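PDB 4R1D: uncharacterized protein from Pseudomonas aeruginosa PAO1, which probably acts as a calcium-binding lipase of the alpha/beta hydrolase family, a type VI secretion effector (Tle4) held in check by its inhibitor Tli4. Local coordinates for residues 149-154 against 546-551; 198-203 against 554-559; 162-167 against 189-194. All coordinates share one frame; numbering follows the deposited sequence.

Contact 1: 149-154 against 546-551; sequences GLMERR and WAALYG. With CA (calcium ion), chain C.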
loop_
_atom_site.group_PDB
_atom_site.type_symbol
_atom_site.label_atom_id
_atom_site.label_comp_id
_atom_site.label_asym_id
_atom_site.label_seq_id
_atom_site.Cartn_x
_atom_site.Cartn_y
_atom_site.Cartn_z
ATOM N N GLY A 149 9.283 -17.684 10.379
ATOM C CA GLY A 149 9.329 -18.720 11.393
ATOM C C GLY A 149 10.468 -19.686 11.132
ATOM O O GLY A 149 11.066 -20.228 12.064
ATOM N N LEU A 150 10.769 -19.910 9.859
ATOM C CA LEU A 150 11.887 -20.799 9.490
ATOM C C LEU A 150 13.229 -20.221 9.924
ATOM O O LEU A 150 14.072 -20.918 10.500
ATOM C CB LEU A 150 11.897 -21.036 7.978
ATOM C CG LEU A 150 13.096 -21.846 7.473
ATOM C CD1 LEU A 150 13.051 -23.247 8.065
ATOM C CD2 LEU A 150 13.098 -21.921 5.953
ATOM N N MET A 151 13.451 -18.949 9.608
ATOM C CA MET A 151 14.682 -18.291 9.995
ATOM C C MET A 151 14.808 -18.290 11.514
ATOM O O MET A 151 15.894 -18.487 12.068
ATOM C CB MET A 151 14.721 -16.862 9.445
ATOM C CG MET A 151 14.841 -16.801 7.940
ATOM S SD MET A 151 15.207 -15.128 7.343
ATOM C CE MET A 151 13.689 -14.229 7.780
ATOM N N GLU A 152 13.692 -18.066 12.191
ATOM C CA GLU A 152 13.720 -18.012 13.653
ATOM C C GLU A 152 14.202 -19.349 14.221
ATOM O O GLU A 152 15.106 -19.388 15.062
ATOM C CB GLU A 152 12.331 -17.673 14.200
ATOM C CG GLU A 152 12.285 -17.451 15.707
ATOM C CD GLU A 152 12.627 -16.026 16.112
ATOM O OE1 GLU A 152 12.416 -15.093 15.319
ATOM O OE2 GLU A 152 13.109 -15.827 17.238
ATOM N N ARG A 153 13.602 -20.445 13.766
ATOM C CA ARG A 153 13.979 -21.754 14.304
ATOM C C ARG A 153 15.365 -22.180 13.847
ATOM O O ARG A 153 16.146 -22.733 14.630
ATOM C CB ARG A 153 12.941 -22.843 13.995
ATOM C CG ARG A 153 12.772 -23.294 12.559
ATOM C CD ARG A 153 11.731 -24.436 12.503
ATOM N NE ARG A 153 11.613 -25.027 11.175
ATOM C CZ ARG A 153 12.183 -26.172 10.811
ATOM N NH1 ARG A 153 12.901 -26.873 11.683
ATOM N NH2 ARG A 153 12.026 -26.619 9.573
ATOM N N ARG A 154 15.678 -21.918 12.585
ATOM C CA ARG A 154 17.010 -22.267 12.081
ATOM C C ARG A 154 18.093 -21.497 12.835
ATOM O O ARG A 154 19.083 -22.076 13.281
ATOM C CB ARG A 154 17.111 -22.013 10.570
ATOM C CG ARG A 154 16.286 -22.995 9.709
ATOM C CD ARG A 154 17.097 -24.231 9.331
ATOM N NE ARG A 154 16.394 -25.071 8.366
ATOM C CZ ARG A 154 15.734 -26.180 8.680
ATOM N NH1 ARG A 154 15.696 -26.601 9.941
ATOM N NH2 ARG A 154 15.118 -26.879 7.729
ATOM N N TRP A 546 17.362 -20.669 1.405
ATOM C CA TRP A 546 18.797 -20.968 1.484
ATOM C C TRP A 546 19.584 -19.678 1.355
ATOM O O TRP A 546 20.462 -19.395 2.152
ATOM C CB TRP A 546 19.218 -21.923 0.356
ATOM C CG TRP A 546 20.608 -22.475 0.554
ATOM C CD1 TRP A 546 20.934 -23.663 1.148
ATOM C CD2 TRP A 546 21.857 -21.855 0.191
ATOM N NE1 TRP A 546 22.298 -23.826 1.165
ATOM C CE2 TRP A 546 22.886 -22.727 0.591
ATOM C CE3 TRP A 546 22.198 -20.650 -0.441
ATOM C CZ2 TRP A 546 24.236 -22.430 0.391
ATOM C CZ3 TRP A 546 23.535 -20.356 -0.636
ATOM C CH2 TRP A 546 24.539 -21.250 -0.231
ATOM N N ALA A 547 19.278 -18.894 0.325
ATOM C CA ALA A 547 20.024 -17.664 0.096
ATOM C C ALA A 547 19.899 -16.647 1.240
ATOM O O ALA A 547 20.838 -15.908 1.519
ATOM C CB ALA A 547 19.629 -17.026 -1.248
ATOM N N ALA A 548 18.734 -16.602 1.879
ATOM C CA ALA A 548 18.536 -15.724 3.030
ATOM C C ALA A 548 19.374 -16.172 4.230
ATOM O O ALA A 548 20.101 -15.379 4.830
ATOM C CB ALA A 548 17.067 -15.662 3.409
ATOM N N LEU A 549 19.275 -17.448 4.583
ATOM C CA LEU A 549 20.028 -17.942 5.727
ATOM C C LEU A 549 21.533 -17.865 5.474
ATOM O O LEU A 549 22.305 -17.517 6.363
ATOM C CB LEU A 549 19.591 -19.364 6.075
ATOM C CG LEU A 549 18.181 -19.412 6.674
ATOM C CD1 LEU A 549 17.637 -20.807 6.581
ATOM C CD2 LEU A 549 18.207 -18.908 8.129
ATOM N N TYR A 550 21.943 -18.186 4.250
ATOM C CA TYR A 550 23.340 -18.051 3.857
ATOM C C TYR A 550 23.817 -16.610 4.057
ATOM O O TYR A 550 24.871 -16.372 4.642
ATOM C CB TYR A 550 23.514 -18.458 2.387
ATOM C CG TYR A 550 24.884 -18.196 1.840
ATOM C CD1 TYR A 550 25.889 -19.151 1.947
ATOM C CD2 TYR A 550 25.179 -16.999 1.193
ATOM C CE1 TYR A 550 27.160 -18.919 1.430
ATOM C CE2 TYR A 550 26.454 -16.756 0.676
ATOM C CZ TYR A 550 27.432 -17.720 0.800
ATOM O OH TYR A 550 28.685 -17.480 0.303
ATOM N N GLY A 551 23.039 -15.645 3.571
ATOM C CA GLY A 551 23.387 -14.250 3.758
ATOM C C GLY A 551 23.546 -13.881 5.232
ATOM O O GLY A 551 24.501 -13.210 5.626
HETATM CA CA CA C . 15.169 -16.302 18.419
HETATM O O HOH W 1 13.281 -16.566 20.148
HETATM O O HOH W 2 16.600 -16.414 20.631
#

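Contact 2: 198-203 against 554-559; sequences SRYQFD and KITQLA. With CA (calcium ion), chain C.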
loop_
_atom_site.group_PDB
_atom_site.type_symbol
_atom_site.label_atom_id
_atom_site.label_comp_id
_atom_site.label_asym_id
_atom_site.label_seq_id
_atom_site.Cartn_x
_atom_site.Cartn_y
_atom_site.Cartn_z
ATOM N N SER A 198 26.704 -19.070 16.010
ATOM C CA SER A 198 25.921 -19.665 17.092
ATOM C C SER A 198 26.102 -18.923 18.414
ATOM O O SER A 198 25.380 -19.165 19.374
ATOM C CB SER A 198 26.269 -21.142 17.279
ATOM O OG SER A 198 27.525 -21.299 17.929
ATOM N N ARG A 199 27.068 -18.018 18.460
ATOM C CA ARG A 199 27.292 -17.230 19.662
ATOM C C ARG A 199 26.261 -16.124 19.823
ATOM O O ARG A 199 26.163 -15.515 20.889
ATOM C CB ARG A 199 28.716 -16.679 19.675
ATOM C CG ARG A 199 29.743 -17.806 19.652
ATOM C CD ARG A 199 31.138 -17.321 19.975
ATOM N NE ARG A 199 32.066 -17.473 18.855
ATOM C CZ ARG A 199 32.906 -18.493 18.698
ATOM N NH1 ARG A 199 32.945 -19.475 19.593
ATOM N NH2 ARG A 199 33.710 -18.531 17.642
ATOM N N TYR A 200 25.481 -15.881 18.772
ATOM C CA TYR A 200 24.485 -14.807 18.786
ATOM C C TYR A 200 23.060 -15.330 18.915
ATOM O O TYR A 200 22.769 -16.442 18.493
ATOM C CB TYR A 200 24.590 -13.967 17.516
ATOM C CG TYR A 200 25.903 -13.255 17.383
ATOM C CD1 TYR A 200 26.078 -11.974 17.892
ATOM C CD2 TYR A 200 26.979 -13.871 16.761
ATOM C CE1 TYR A 200 27.292 -11.320 17.772
ATOM C CE2 TYR A 200 28.188 -13.228 16.638
ATOM C CZ TYR A 200 28.341 -11.958 17.146
ATOM O OH TYR A 200 29.554 -11.329 17.014
ATOM N N GLN A 201 22.180 -14.530 19.513
ATOM C CA GLN A 201 20.761 -14.873 19.561
ATOM C C GLN A 201 20.002 -14.062 18.516
ATOM O O GLN A 201 19.858 -12.840 18.641
ATOM C CB GLN A 201 20.172 -14.623 20.955
ATOM C CG GLN A 201 20.767 -15.499 22.057
ATOM C CD GLN A 201 22.148 -15.040 22.503
ATOM O OE1 GLN A 201 22.543 -13.904 22.255
ATOM N NE2 GLN A 201 22.888 -15.926 23.160
ATOM N N PHE A 202 19.531 -14.738 17.474
ATOM C CA PHE A 202 18.822 -14.056 16.405
ATOM C C PHE A 202 17.345 -14.063 16.743
ATOM O O PHE A 202 16.830 -15.059 17.229
ATOM C CB PHE A 202 19.038 -14.771 15.075
ATOM C CG PHE A 202 20.479 -14.859 14.657
ATOM C CD1 PHE A 202 21.027 -13.911 13.804
ATOM C CD2 PHE A 202 21.290 -15.888 15.120
ATOM C CE1 PHE A 202 22.355 -13.993 13.414
ATOM C CE2 PHE A 202 22.625 -15.972 14.734
ATOM C CZ PHE A 202 23.152 -15.029 13.878
ATOM N N ASP A 203 16.677 -12.945 16.497
ATOM C CA ASP A 203 15.221 -12.847 16.614
ATOM C C ASP A 203 14.709 -12.112 15.377
ATOM O O ASP A 203 15.268 -11.080 15.002
ATOM C CB ASP A 203 14.831 -12.004 17.826
ATOM C CG ASP A 203 15.025 -12.724 19.151
ATOM O OD1 ASP A 203 14.960 -13.968 19.196
ATOM O OD2 ASP A 203 15.212 -12.021 20.168
ATOM N N LYS A 554 26.842 -15.304 6.662
ATOM C CA LYS A 554 27.992 -14.558 6.172
ATOM C C LYS A 554 28.097 -13.154 6.784
ATOM O O LYS A 554 29.165 -12.754 7.256
ATOM C CB LYS A 554 27.998 -14.506 4.648
ATOM C CG LYS A 554 28.289 -15.868 3.982
ATOM C CD LYS A 554 29.691 -16.384 4.337
ATOM C CE LYS A 554 30.014 -17.692 3.607
ATOM N NZ LYS A 554 31.475 -18.063 3.690
ATOM N N ILE A 555 26.985 -12.417 6.803
ATOM C CA ILE A 555 26.981 -11.066 7.352
ATOM C C ILE A 555 27.385 -11.060 8.828
ATOM O O ILE A 555 28.093 -10.167 9.286
ATOM C CB ILE A 555 25.596 -10.396 7.174
ATOM C CG1 ILE A 555 25.343 -10.152 5.680
ATOM C CG2 ILE A 555 25.511 -9.081 8.013
ATOM C CD1 ILE A 555 23.864 -9.960 5.278
ATOM N N THR A 556 26.910 -12.055 9.562
ATOM C CA THR A 556 27.196 -12.214 10.990
ATOM C C THR A 556 28.699 -12.301 11.316
ATOM O O THR A 556 29.135 -11.908 12.406
ATOM C CB THR A 556 26.444 -13.457 11.534
ATOM O OG1 THR A 556 25.031 -13.243 11.408
ATOM C CG2 THR A 556 26.772 -13.717 12.986
ATOM N N GLN A 557 29.491 -12.797 10.376
ATOM C CA GLN A 557 30.936 -12.884 10.585
ATOM C C GLN A 557 31.540 -11.502 10.864
ATOM O O GLN A 557 32.608 -11.382 11.470
ATOM C CB GLN A 557 31.614 -13.561 9.394
ATOM C CG GLN A 557 31.002 -14.913 9.009
ATOM C CD GLN A 557 30.812 -15.849 10.202
ATOM O OE1 GLN A 557 29.711 -16.368 10.442
ATOM N NE2 GLN A 557 31.886 -16.084 10.943
ATOM N N LEU A 558 30.830 -10.458 10.439
ATOM C CA LEU A 558 31.267 -9.075 10.644
ATOM C C LEU A 558 30.897 -8.504 12.015
ATOM O O LEU A 558 31.379 -7.439 12.396
ATOM C CB LEU A 558 30.696 -8.173 9.546
ATOM C CG LEU A 558 31.151 -8.575 8.144
ATOM C CD1 LEU A 558 30.423 -7.759 7.091
ATOM C CD2 LEU A 558 32.666 -8.408 8.012
ATOM N N ALA A 559 30.041 -9.202 12.751
ATOM C CA ALA A 559 29.553 -8.678 14.018
ATOM C C ALA A 559 30.697 -8.644 15.018
ATOM O O ALA A 559 31.501 -9.568 15.067
ATOM C CB ALA A 559 28.414 -9.536 14.543
HETATM CA CA CA C . 15.169 -16.302 18.419
HETATM O O HOH W 1 13.281 -16.566 20.148
HETATM O O HOH W 2 16.600 -16.414 20.631
#

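Contact 3: 162-167 against 189-194; sequences RELQAW and IDEEEL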
loop_
_atom_site.group_PDB
_atom_site.type_symbol
_atom_site.label_atom_id
_atom_site.label_comp_id
_atom_site.label_asym_id
_atom_site.label_seq_id
_atom_site.Cartn_x
_atom_site.Cartn_y
_atom_site.Cartn_z
ATOM N N ARG A 162 27.932 -29.069 20.943
ATOM C CA ARG A 162 29.126 -29.134 20.103
ATOM C C ARG A 162 28.930 -29.920 18.810
ATOM O O ARG A 162 29.875 -30.505 18.280
ATOM C CB ARG A 162 30.325 -29.650 20.910
ATOM C CG ARG A 162 30.608 -28.804 22.144
ATOM C CD ARG A 162 31.862 -29.255 22.883
ATOM N NE ARG A 162 33.020 -29.340 21.996
ATOM C CZ ARG A 162 33.602 -28.300 21.407
ATOM N NH1 ARG A 162 33.129 -27.069 21.593
ATOM N NH2 ARG A 162 34.653 -28.494 20.615
ATOM N N GLU A 163 27.700 -29.919 18.295
ATOM C CA GLU A 163 27.429 -30.456 16.971
ATOM C C GLU A 163 26.603 -29.466 16.174
ATOM O O GLU A 163 25.750 -28.764 16.720
ATOM C CB GLU A 163 26.646 -31.760 17.037
ATOM C CG GLU A 163 27.269 -32.863 17.843
ATOM C CD GLU A 163 26.459 -34.140 17.751
ATOM O OE1 GLU A 163 26.171 -34.574 16.618
ATOM O OE2 GLU A 163 26.101 -34.701 18.810
ATOM N N LEU A 164 26.853 -29.417 14.876
ATOM C CA LEU A 164 25.967 -28.684 13.984
ATOM C C LEU A 164 24.616 -29.376 13.911
ATOM O O LEU A 164 24.535 -30.589 13.733
ATOM C CB LEU A 164 26.566 -28.615 12.589
ATOM C CG LEU A 164 27.854 -27.811 12.460
ATOM C CD1 LEU A 164 28.300 -27.832 10.998
ATOM C CD2 LEU A 164 27.638 -26.386 12.935
ATOM N N GLN A 165 23.549 -28.593 14.018
ATOM C CA GLN A 165 22.209 -29.143 13.991
ATOM C C GLN A 165 21.691 -29.334 12.561
ATOM O O GLN A 165 22.386 -29.038 11.586
ATOM C CB GLN A 165 21.271 -28.260 14.822
ATOM C CG GLN A 165 21.693 -28.178 16.285
ATOM C CD GLN A 165 20.684 -27.437 17.159
ATOM O OE1 GLN A 165 19.534 -27.857 17.304
ATOM N NE2 GLN A 165 21.117 -26.333 17.745
ATOM N N ALA A 166 20.463 -29.829 12.451
ATOM C CA ALA A 166 19.855 -30.170 11.171
ATOM C C ALA A 166 19.903 -29.016 10.193
ATOM O O ALA A 166 19.766 -27.854 10.584
ATOM C CB ALA A 166 18.405 -30.628 11.377
ATOM N N TRP A 167 20.090 -29.358 8.922
ATOM C CA TRP A 167 20.149 -28.395 7.822
ATOM C C TRP A 167 21.499 -27.678 7.763
ATOM O O TRP A 167 22.169 -27.678 6.719
ATOM C CB TRP A 167 18.979 -27.401 7.881
ATOM C CG TRP A 167 18.771 -26.685 6.573
ATOM C CD1 TRP A 167 18.035 -27.117 5.503
ATOM C CD2 TRP A 167 19.336 -25.428 6.190
ATOM N NE1 TRP A 167 18.099 -26.194 4.478
ATOM C CE2 TRP A 167 18.891 -25.149 4.880
ATOM C CE3 TRP A 167 20.162 -24.501 6.836
ATOM C CZ2 TRP A 167 19.246 -23.986 4.205
ATOM C CZ3 TRP A 167 20.515 -23.347 6.163
ATOM C CH2 TRP A 167 20.059 -23.100 4.858
ATOM N N ILE A 189 29.654 -21.696 3.302
ATOM C CA ILE A 189 29.697 -21.572 4.747
ATOM C C ILE A 189 30.597 -22.690 5.275
ATOM O O ILE A 189 30.572 -23.807 4.747
ATOM C CB ILE A 189 28.285 -21.721 5.338
ATOM C CG1 ILE A 189 27.447 -20.472 5.044
ATOM C CG2 ILE A 189 28.339 -21.981 6.831
ATOM C CD1 ILE A 189 25.934 -20.690 5.186
ATOM N N ASP A 190 31.403 -22.382 6.283
ATOM C CA ASP A 190 32.235 -23.400 6.916
ATOM C C ASP A 190 31.914 -23.552 8.397
ATOM O O ASP A 190 31.089 -22.817 8.949
ATOM C CB ASP A 190 33.741 -23.168 6.665
ATOM C CG ASP A 190 34.302 -21.954 7.390
ATOM O OD1 ASP A 190 33.771 -21.539 8.448
ATOM O OD2 ASP A 190 35.318 -21.409 6.902
ATOM N N GLU A 191 32.563 -24.519 9.042
ATOM C CA GLU A 191 32.217 -24.858 10.419
ATOM C C GLU A 191 32.571 -23.731 11.389
ATOM O O GLU A 191 31.837 -23.469 12.343
ATOM C CB GLU A 191 32.904 -26.167 10.845
ATOM C CG GLU A 191 32.430 -26.682 12.198
ATOM C CD GLU A 191 33.102 -27.973 12.609
ATOM O OE1 GLU A 191 33.828 -28.573 11.780
ATOM O OE2 GLU A 191 32.900 -28.388 13.765
ATOM N N GLU A 192 33.708 -23.075 11.154
ATOM C CA GLU A 192 34.074 -21.857 11.893
ATOM C C GLU A 192 32.951 -20.852 11.944
ATOM O O GLU A 192 32.609 -20.318 12.998
ATOM C CB GLU A 192 35.146 -21.106 11.131
ATOM C CG GLU A 192 36.357 -20.987 11.862
ATOM C CD GLU A 192 36.879 -22.331 12.052
ATOM O OE1 GLU A 192 36.666 -22.870 13.148
ATOM O OE2 GLU A 192 37.445 -22.850 11.072
ATOM N N GLU A 193 32.453 -20.541 10.757
ATOM C CA GLU A 193 31.451 -19.497 10.585
ATOM C C GLU A 193 30.178 -19.812 11.348
ATOM O O GLU A 193 29.601 -18.928 11.988
ATOM C CB GLU A 193 31.165 -19.269 9.099
ATOM C CG GLU A 193 32.332 -18.622 8.360
ATOM C CD GLU A 193 32.088 -18.510 6.872
ATOM O OE1 GLU A 193 31.342 -19.341 6.325
ATOM O OE2 GLU A 193 32.622 -17.570 6.256
ATOM N N LEU A 194 29.749 -21.071 11.303
ATOM C CA LEU A 194 28.556 -21.469 12.043
ATOM C C LEU A 194 28.801 -21.434 13.550
ATOM O O LEU A 194 27.934 -21.043 14.325
ATOM C CB LEU A 194 28.084 -22.858 11.612
ATOM C CG LEU A 194 27.614 -22.911 10.151
ATOM C CD1 LEU A 194 27.454 -24.332 9.671
ATOM C CD2 LEU A 194 26.312 -22.121 9.986
#

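Contact 1: 149-154 against 546-551
Ala548 and Leu549 of helix 542-556 meet Met151 and Arg154 of helix 141-155, a helix-helix packing in the alpha/beta hydrolase fold. The two axes pass 10.9 Å apart at a signed crossing angle of -43°, both running in roughly the same direction, so side chains rather than backbones bridge the gap, and no hydrogen bond joins the segments. Along 546-551, Trp546 turns away from helix 141-155; its NE1 donates to Glu171 O and its ring meets that of Trp167. Ala548 comes next, its methyl pointing at the partner helix and touching Met151 loosely, CB lying 4.4 Å from SD. Leu549 then gives the largest share of the buried surface. Its CA is the nearest to Met151 CA, and its branch end reaches further in than its CB direction suggests: CD2 lies between Met151 and Arg154, and CD1 rests on Arg154. CD2 settles on the base of Met151, 4.0 Å from CG, and also approaches Arg154 CB at 4.1 Å. CD1 touches the aliphatic part of Arg154, 4.0 Å from its CG, the two side chains crossing at about a right angle. The arginine chain turns about its CB-CG bond (chi2 -90°) and carries the guanidinium back over its own helix, where Leu150 CD1 lies 3.7 Å above one face, toward its rim. Tyr550, the next residue, faces strand 427-432 through Tyr428, and its OH bonds Gly187 O. Helix 141-155 thus packs apolar atoms against helix 542-556 while Glu152 turns away from it to the calcium ion. Glu152 divides its carboxylate: OE1 is held by Arg134 and Val204 N, and OE2 binds the metal at 2.4 Å.

Contact 2: 198-203 against 554-559
Tyr200, just before edge strand 201-206, and Phe202 on it point toward Thr556 and Ala559, joining the parallel sheet of the alpha/beta hydrolase fold to the C-terminal end of helix 542-556. The Tyr200 side chain leaves CB with CG anti to the carbonyl carbon (chi1 -63°), which sends the ring across the gap to the other segment. One flank of the ring meets Thr556: CD2 lies 3.8 Å from CG2, and CE2 is hardly farther from the same methyl. The threonine and tyrosine side chains run side by side, pointing opposite ways. On the other flank CE1 approaches Ala559 CB, and the ring end closes on it more tightly, CZ standing 3.6 Å from that methyl. At the tip, OH comes within 3.3 Å of Ala559 CB, and it is hydrogen-bonded to Asp560 O, one residue farther on. Ala559 is brought here by a type I turn from Thr556, closed by the bond from Ala559 N to Thr556 O. The same threonine also serves Phe202, its OG1 lying in the plane of that ring at the edge, 3.4 Å from CE1. This hydroxyl is tied back to Val552 O in its own helix, while Leu49 of the adjacent strand 48-54 touches both rings and Thr556. Beyond the rings the strand turns its oxygens to calcium, next to Glu152 and Asp156. Phe202 supplies its carbonyl O at 2.4 Å from the ion, and Asp203 adds OD1 at 2.5 Å.

Contact 3: 162-167 against 189-194
Asp190 OD1 accepts a hydrogen bond from Glu193 N at 2.8 Å, the shortest polar bond here, met nearly head on to the C-O bond and close to straight (162° at the hydrogen). It belongs to a capping box at the start of helix 191-197. Asp190 is the N-cap, and Glu193 completes the box, its OE1 accepting a hydrogen bond from Asp190 N at 3.0 Å. This second bond is more bent, 152° at the hydrogen, and reaches OE1 from above the carboxylate plane. Together the pair satisfies two backbone N-H groups at the helix start, and the two acidic groups would probably suit the positive end of the helix dipole. Leu194 N follows with a backbone bond to Asp190 O, the first turn proper.

The capped turn presents Leu194 to Leu164 of the small strand 163-164, and this apolar pair carries the contact between the segments. Leu164 CD2 sits 3.8 Å from Leu194 CB, and Leu164 CD1 reaches Leu194 CD1 at the same distance. The side chains cross at about a right angle; both Leu164 methyls touch Leu194 CD1. Farther out, Leu164 CD1 brushes the aliphatic CG of Glu191 at 4.5 Å, where the surface is exposed; Leu194 itself is buried and also touches Trp168.

Strand 163-164 pairs antiparallel with strand 159-160, whose Val159 lies against Leu164. Helix 542-556 borders both segments: Trp167 touches Leu549, Lys554 forms a salt bridge with Glu193 OE2, and Ile189 packs on Tyr550, Ile553 and Lys554. The contact therefore joins a two-stranded hairpin to the start of helix 191-197, beside helix 542-556.

In the fold
The three contacts lie together on one side of the chain's centre, with their own centres 12 to 13 Å apart. Helix 542-556 takes part directly in contacts 1 and 2 and borders contact 3 through Lys554 and Leu549, the latter touching Trp167. Along the chain, 149-154 comes first, then both halves of contact 3, then 198-203, and finally the C-terminal 546-559; contacts 1 and 2 therefore interlace, and contact 3 closes before contact 2 opens. Calcium bridges contacts 1 and 2 by way of Glu152, Phe202 and Asp203, with Asp156 completing the protein ligands. The last helix is thus held against helix 141-155, edge strand 201-206 and the 162-194 region.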